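Uroporphyrin-III C-methyltransferase (Pseudomonas denitrificans, PDB 1S4D) catalyses the two successive S-adenosyl-L-methionine-dependent methylations, at C-2 and C-7, that convert uroporphyrinogen III to precorrin-2 in cobalamin and siroheme biosynthesis. Local coordinates at residues A137-P142 with Q218-T223; E147-V152 with G246-L251. One frame throughout, in Å; residues are numbered along the deposited sequence.

Interaction 1: residues A137-P142 with Q218-T223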
loop_
_atom_site.group_PDB
_atom_site.type_symbol
_atom_site.label_atom_id
_atom_site.label_comp_id
_atom_site.label_asym_id
_atom_site.label_seq_id
_atom_site.Cartn_x
_atom_site.Cartn_y
_atom_site.Cartn_z
ATOM N N ALA B 137 6.312 1.813 8.112
ATOM C CA ALA B 137 6.686 0.598 8.838
ATOM C C ALA B 137 8.186 0.533 9.123
ATOM O O ALA B 137 8.599 0.103 10.221
ATOM C CB ALA B 137 6.241 -0.636 8.093
ATOM N N TYR B 138 9.010 0.960 8.165
ATOM C CA TYR B 138 10.464 0.883 8.402
ATOM C C TYR B 138 10.962 1.937 9.399
ATOM O O TYR B 138 12.117 1.904 9.783
ATOM C CB TYR B 138 11.281 0.964 7.111
ATOM C CG TYR B 138 11.473 -0.339 6.379
ATOM C CD1 TYR B 138 10.362 -1.104 5.954
ATOM C CD2 TYR B 138 12.759 -0.792 6.063
ATOM C CE1 TYR B 138 10.538 -2.301 5.257
ATOM C CE2 TYR B 138 12.949 -1.976 5.365
ATOM C CZ TYR B 138 11.836 -2.726 4.962
ATOM O OH TYR B 138 12.036 -3.887 4.267
ATOM N N ALA B 139 10.092 2.856 9.806
ATOM C CA ALA B 139 10.465 3.889 10.765
ATOM C C ALA B 139 9.822 3.613 12.101
ATOM O O ALA B 139 9.953 4.429 13.014
ATOM C CB ALA B 139 10.063 5.297 10.270
ATOM N N GLY B 140 9.125 2.474 12.198
ATOM C CA GLY B 140 8.374 2.099 13.383
ATOM C C GLY B 140 7.043 2.814 13.567
ATOM O O GLY B 140 6.530 2.887 14.688
ATOM N N ILE B 141 6.464 3.320 12.482
ATOM C CA ILE B 141 5.159 3.974 12.560
ATOM C C ILE B 141 4.073 3.203 11.806
ATOM O O ILE B 141 4.033 3.241 10.581
ATOM C CB ILE B 141 5.235 5.422 12.017
ATOM C CG1 ILE B 141 6.229 6.253 12.842
ATOM C CG2 ILE B 141 3.834 6.058 11.964
ATOM C CD1 ILE B 141 6.660 7.526 12.171
ATOM N N PRO B 142 3.173 2.533 12.518
ATOM C CA PRO B 142 2.037 1.906 11.843
ATOM C C PRO B 142 1.043 2.987 11.454
ATOM O O PRO B 142 0.807 3.940 12.181
ATOM C CB PRO B 142 1.443 0.966 12.900
ATOM C CG PRO B 142 2.305 1.097 14.105
ATOM C CD PRO B 142 3.124 2.347 13.978
ATOM N N GLN B 218 17.913 6.057 5.200
ATOM C CA GLN B 218 16.728 6.496 5.930
ATOM C C GLN B 218 17.061 7.432 7.086
ATOM O O GLN B 218 18.008 7.205 7.852
ATOM C CB GLN B 218 15.953 5.300 6.457
ATOM C CG GLN B 218 14.694 5.639 7.231
ATOM C CD GLN B 218 13.927 4.400 7.579
ATOM O OE1 GLN B 218 13.618 4.156 8.743
ATOM N NE2 GLN B 218 13.623 3.595 6.571
ATOM N N ALA B 219 16.265 8.489 7.183
ATOM C CA ALA B 219 16.395 9.497 8.213
ATOM C C ALA B 219 15.003 9.919 8.640
ATOM O O ALA B 219 14.100 10.047 7.802
ATOM C CB ALA B 219 17.191 10.687 7.694
ATOM N N VAL B 220 14.834 10.102 9.948
ATOM C CA VAL B 220 13.540 10.395 10.529
ATOM C C VAL B 220 13.681 11.592 11.435
ATOM O O VAL B 220 14.615 11.668 12.202
ATOM C CB VAL B 220 12.989 9.229 11.386
ATOM C CG1 VAL B 220 11.629 9.587 11.962
ATOM C CG2 VAL B 220 12.872 7.979 10.589
ATOM N N LEU B 221 12.739 12.519 11.337
ATOM C CA LEU B 221 12.634 13.621 12.252
ATOM C C LEU B 221 11.229 13.635 12.862
ATOM O O LEU B 221 10.231 13.684 12.149
ATOM C CB LEU B 221 12.906 14.928 11.506
ATOM C CG LEU B 221 12.365 16.245 12.098
ATOM C CD1 LEU B 221 13.161 16.697 13.356
ATOM C CD2 LEU B 221 12.299 17.347 11.048
ATOM N N GLU B 222 11.163 13.585 14.183
ATOM C CA GLU B 222 9.931 13.901 14.889
ATOM C C GLU B 222 9.988 15.305 15.415
ATOM O O GLU B 222 11.049 15.820 15.781
ATOM C CB GLU B 222 9.654 12.981 16.067
ATOM C CG GLU B 222 10.414 11.684 16.013
ATOM C CD GLU B 222 9.937 10.690 17.037
ATOM O OE1 GLU B 222 9.227 11.047 18.016
ATOM O OE2 GLU B 222 10.296 9.533 16.865
ATOM N N THR B 223 8.781 15.834 15.498
ATOM C CA THR B 223 8.473 17.243 15.543
ATOM C C THR B 223 6.972 17.399 15.835
ATOM O O THR B 223 6.306 16.438 16.216
ATOM C CB THR B 223 8.944 17.959 14.247
ATOM O OG1 THR B 223 8.967 19.371 14.521
ATOM C CG2 THR B 223 7.948 17.843 13.096
#
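The Schellman motif that ends helix 131-137 sets Y138 and A139 against Q218 and V220, where strand 219-224 begins at one edge of the mixed sheet within this chain. Positive phi at G140 turns the chain out of the helix, and G140 N bonds back to A137 O at 3.1 Å. Q218 reaches the turn with an extended side chain: CG lies anti to the backbone N (chi1 -180°), and the amide ends beside the carbonyl of Y138. As modelled, Q218 OE1 is 2.9 Å from Y138 O; two acceptors that close would repel, so the amide is probably turned over. V220 adds an apolar touch, its CG2 lying 3.9 Å from A139 CB. The ring of Y138 leads away from the strand to W257, which it meets edge-to-face, and its OH is hydrogen-bonded to D26; A139 O accepts a bond from R252 NE. The side chain of Q218 lies near that of A213, which binds S-adenosyl-L-homocysteine. With the amide turned back, its NH2 would face Y138 O and may hydrogen-bond to it, adding a polar link to the methyl contact between helix end and edge strand.

Interaction 2: residues E147-V152 with G246-L251; sequences EVNHAV and GEVVRL
V148 packs on E247 with both methyls and on V248 with CG1 alone. Its CG1 stands anti to the backbone N (chi1 170°) and does most of the touching, lying 3.8 Å from E247 CB and 3.9 Å from CG1 of V248. CG2, on the other branch, comes within 4.1 Å of the same E247 CB, so that the foot of the glutamate meets both methyls. The side chains of V148 and E247 cross at about a right angle: E247 starts toward V148, then bends at chi2 (-60°) and carries its carboxylate away from the valine. There R250, three residues on, pairs with the carboxylate. R250 NE donates to E247 OE2 at 2.7 Å, meeting the oxygen on its syn side and nearly in the guanidinium plane, which makes a salt bridge across one turn of the backbone. The apolar base of E247 therefore serves the contact while its head is held within its own segment. V248 holds CG1 anti to its carbonyl carbon (chi1 -74°), which directs that methyl to V148 CG1; its side chain also packs on I141 and V179. Backbone bonds from V249 N to G246 O and from R250 N to E247 O keep the turn compact. Farther along the first segment, A151 and V152 pair with an antiparallel strand of the second subunit, which continues the sheet across the dimer interface. The arrangement is plain apolar packing away from the annotated sites: a 3-10 turn following sheet strand 241-245 rests against the loop that leads into strand 151-156.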
loop_
_atom_site.group_PDB
_atom_site.type_symbol
_atom_site.label_atom_id
_atom_site.label_comp_id
_atom_site.label_asym_id
_atom_site.label_seq_id
_atom_site.Cartn_x
_atom_site.Cartn_y
_atom_site.Cartn_z
ATOM N N GLU B 147 -6.279 1.851 18.984
ATOM C CA GLU B 147 -6.343 2.820 20.060
ATOM C C GLU B 147 -6.142 4.251 19.549
ATOM O O GLU B 147 -6.325 5.208 20.299
ATOM C CB GLU B 147 -5.279 2.485 21.107
ATOM C CG GLU B 147 -5.786 1.720 22.335
ATOM C CD GLU B 147 -4.773 0.698 22.866
ATOM O OE1 GLU B 147 -3.544 0.961 22.805
ATOM O OE2 GLU B 147 -5.197 -0.383 23.347
ATOM N N VAL B 148 -5.762 4.402 18.283
ATOM C CA VAL B 148 -5.434 5.722 17.738
ATOM C C VAL B 148 -6.398 6.177 16.641
ATOM O O VAL B 148 -6.780 7.335 16.596
ATOM C CB VAL B 148 -3.952 5.783 17.227
ATOM C CG1 VAL B 148 -3.678 7.056 16.437
ATOM C CG2 VAL B 148 -2.948 5.668 18.391
ATOM N N ASN B 149 -6.790 5.269 15.753
ATOM C CA ASN B 149 -7.523 5.665 14.550
ATOM C C ASN B 149 -8.275 4.519 13.888
ATOM O O ASN B 149 -7.847 3.360 13.922
ATOM C CB ASN B 149 -6.592 6.374 13.528
ATOM C CG ASN B 149 -5.500 5.460 12.962
ATOM O OD1 ASN B 149 -5.199 5.492 11.750
ATOM N ND2 ASN B 149 -4.893 4.657 13.826
ATOM N N HIS B 150 -9.402 4.848 13.281
ATOM C CA HIS B 150 -10.178 3.854 12.572
ATOM C C HIS B 150 -10.188 4.236 11.091
ATOM O O HIS B 150 -10.777 3.547 10.252
ATOM C CB HIS B 150 -11.579 3.767 13.178
ATOM C CG HIS B 150 -11.654 2.878 14.384
ATOM N ND1 HIS B 150 -11.086 3.213 15.595
ATOM C CD2 HIS B 150 -12.218 1.656 14.560
ATOM C CE1 HIS B 150 -11.293 2.238 16.464
ATOM N NE2 HIS B 150 -11.978 1.283 15.861
ATOM N N ALA B 151 -9.499 5.336 10.790
ATOM C CA ALA B 151 -9.381 5.875 9.446
ATOM C C ALA B 151 -7.977 6.478 9.214
ATOM O O ALA B 151 -7.371 7.007 10.150
ATOM C CB ALA B 151 -10.460 6.904 9.225
ATOM N N VAL B 152 -7.448 6.345 7.992
ATOM C CA VAL B 152 -6.231 7.038 7.568
ATOM C C VAL B 152 -6.499 7.737 6.243
ATOM O O VAL B 152 -7.093 7.136 5.335
ATOM C CB VAL B 152 -5.070 6.101 7.208
ATOM C CG1 VAL B 152 -3.748 6.688 7.601
ATOM C CG2 VAL B 152 -5.256 4.731 7.743
ATOM N N GLY B 246 -0.017 12.668 13.523
ATOM C CA GLY B 246 -0.862 12.010 14.505
ATOM C C GLY B 246 -0.230 11.030 15.466
ATOM O O GLY B 246 0.966 10.737 15.429
ATOM N N GLU B 247 -1.056 10.482 16.339
ATOM C CA GLU B 247 -0.551 9.834 17.548
ATOM C C GLU B 247 0.288 8.607 17.266
ATOM O O GLU B 247 1.154 8.263 18.075
ATOM C CB GLU B 247 -1.695 9.536 18.536
ATOM C CG GLU B 247 -2.327 10.788 19.146
ATOM C CD GLU B 247 -1.339 11.649 19.927
ATOM O OE1 GLU B 247 -1.390 12.888 19.755
ATOM O OE2 GLU B 247 -0.527 11.099 20.724
ATOM N N VAL B 248 0.048 7.958 16.125
ATOM C CA VAL B 248 0.887 6.834 15.709
ATOM C C VAL B 248 2.376 7.182 15.673
ATOM O O VAL B 248 3.217 6.292 15.828
ATOM C CB VAL B 248 0.504 6.238 14.329
ATOM C CG1 VAL B 248 -0.796 5.421 14.415
ATOM C CG2 VAL B 248 0.447 7.315 13.233
ATOM N N VAL B 249 2.706 8.460 15.468
ATOM C CA VAL B 249 4.101 8.895 15.492
ATOM C C VAL B 249 4.757 8.575 16.841
ATOM O O VAL B 249 5.957 8.335 16.913
ATOM C CB VAL B 249 4.237 10.410 15.177
ATOM C CG1 VAL B 249 5.649 10.941 15.467
ATOM C CG2 VAL B 249 3.841 10.694 13.743
ATOM N N ARG B 250 3.966 8.544 17.902
ATOM C CA ARG B 250 4.495 8.261 19.234
ATOM C C ARG B 250 4.960 6.829 19.384
ATOM O O ARG B 250 5.770 6.545 20.247
ATOM C CB ARG B 250 3.452 8.545 20.308
ATOM C CG ARG B 250 3.145 10.009 20.507
ATOM C CD ARG B 250 2.515 10.308 21.852
ATOM N NE ARG B 250 1.870 11.610 21.829
ATOM C CZ ARG B 250 2.476 12.752 22.114
ATOM N NH1 ARG B 250 1.799 13.891 22.049
ATOM N NH2 ARG B 250 3.748 12.763 22.464
ATOM N N LEU B 251 4.453 5.929 18.546
ATOM C CA LEU B 251 4.828 4.525 18.626
ATOM C C LEU B 251 6.210 4.220 18.047
ATOM O O LEU B 251 6.718 3.110 18.232
ATOM C CB LEU B 251 3.801 3.644 17.931
ATOM C CG LEU B 251 2.440 3.409 18.579
ATOM C CD1 LEU B 251 1.525 2.847 17.500
ATOM C CD2 LEU B 251 2.510 2.486 19.795
#

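How the interactions relate
Both interactions are partly buried, each with two buried and no exposed residues among the four that touch. They lie on the same side of the chain's centre, their own centres about 13 Å apart, at the two outermost strands that this chain contributes to one mixed sheet: interaction 1 at strand 219-224, interaction 2 beside strand 151-156. They meet where I141 CG2 packs on V248 CG2 at 3.8 Å and P142 on L251. Interaction 1 is mixed, with an amide at a carbonyl near the S-adenosyl-L-homocysteine pocket; interaction 2 is aliphatic, with its salt bridge kept inside one segment. Both touch the second subunit, interaction 1 by packing, interaction 2 also through the sheet.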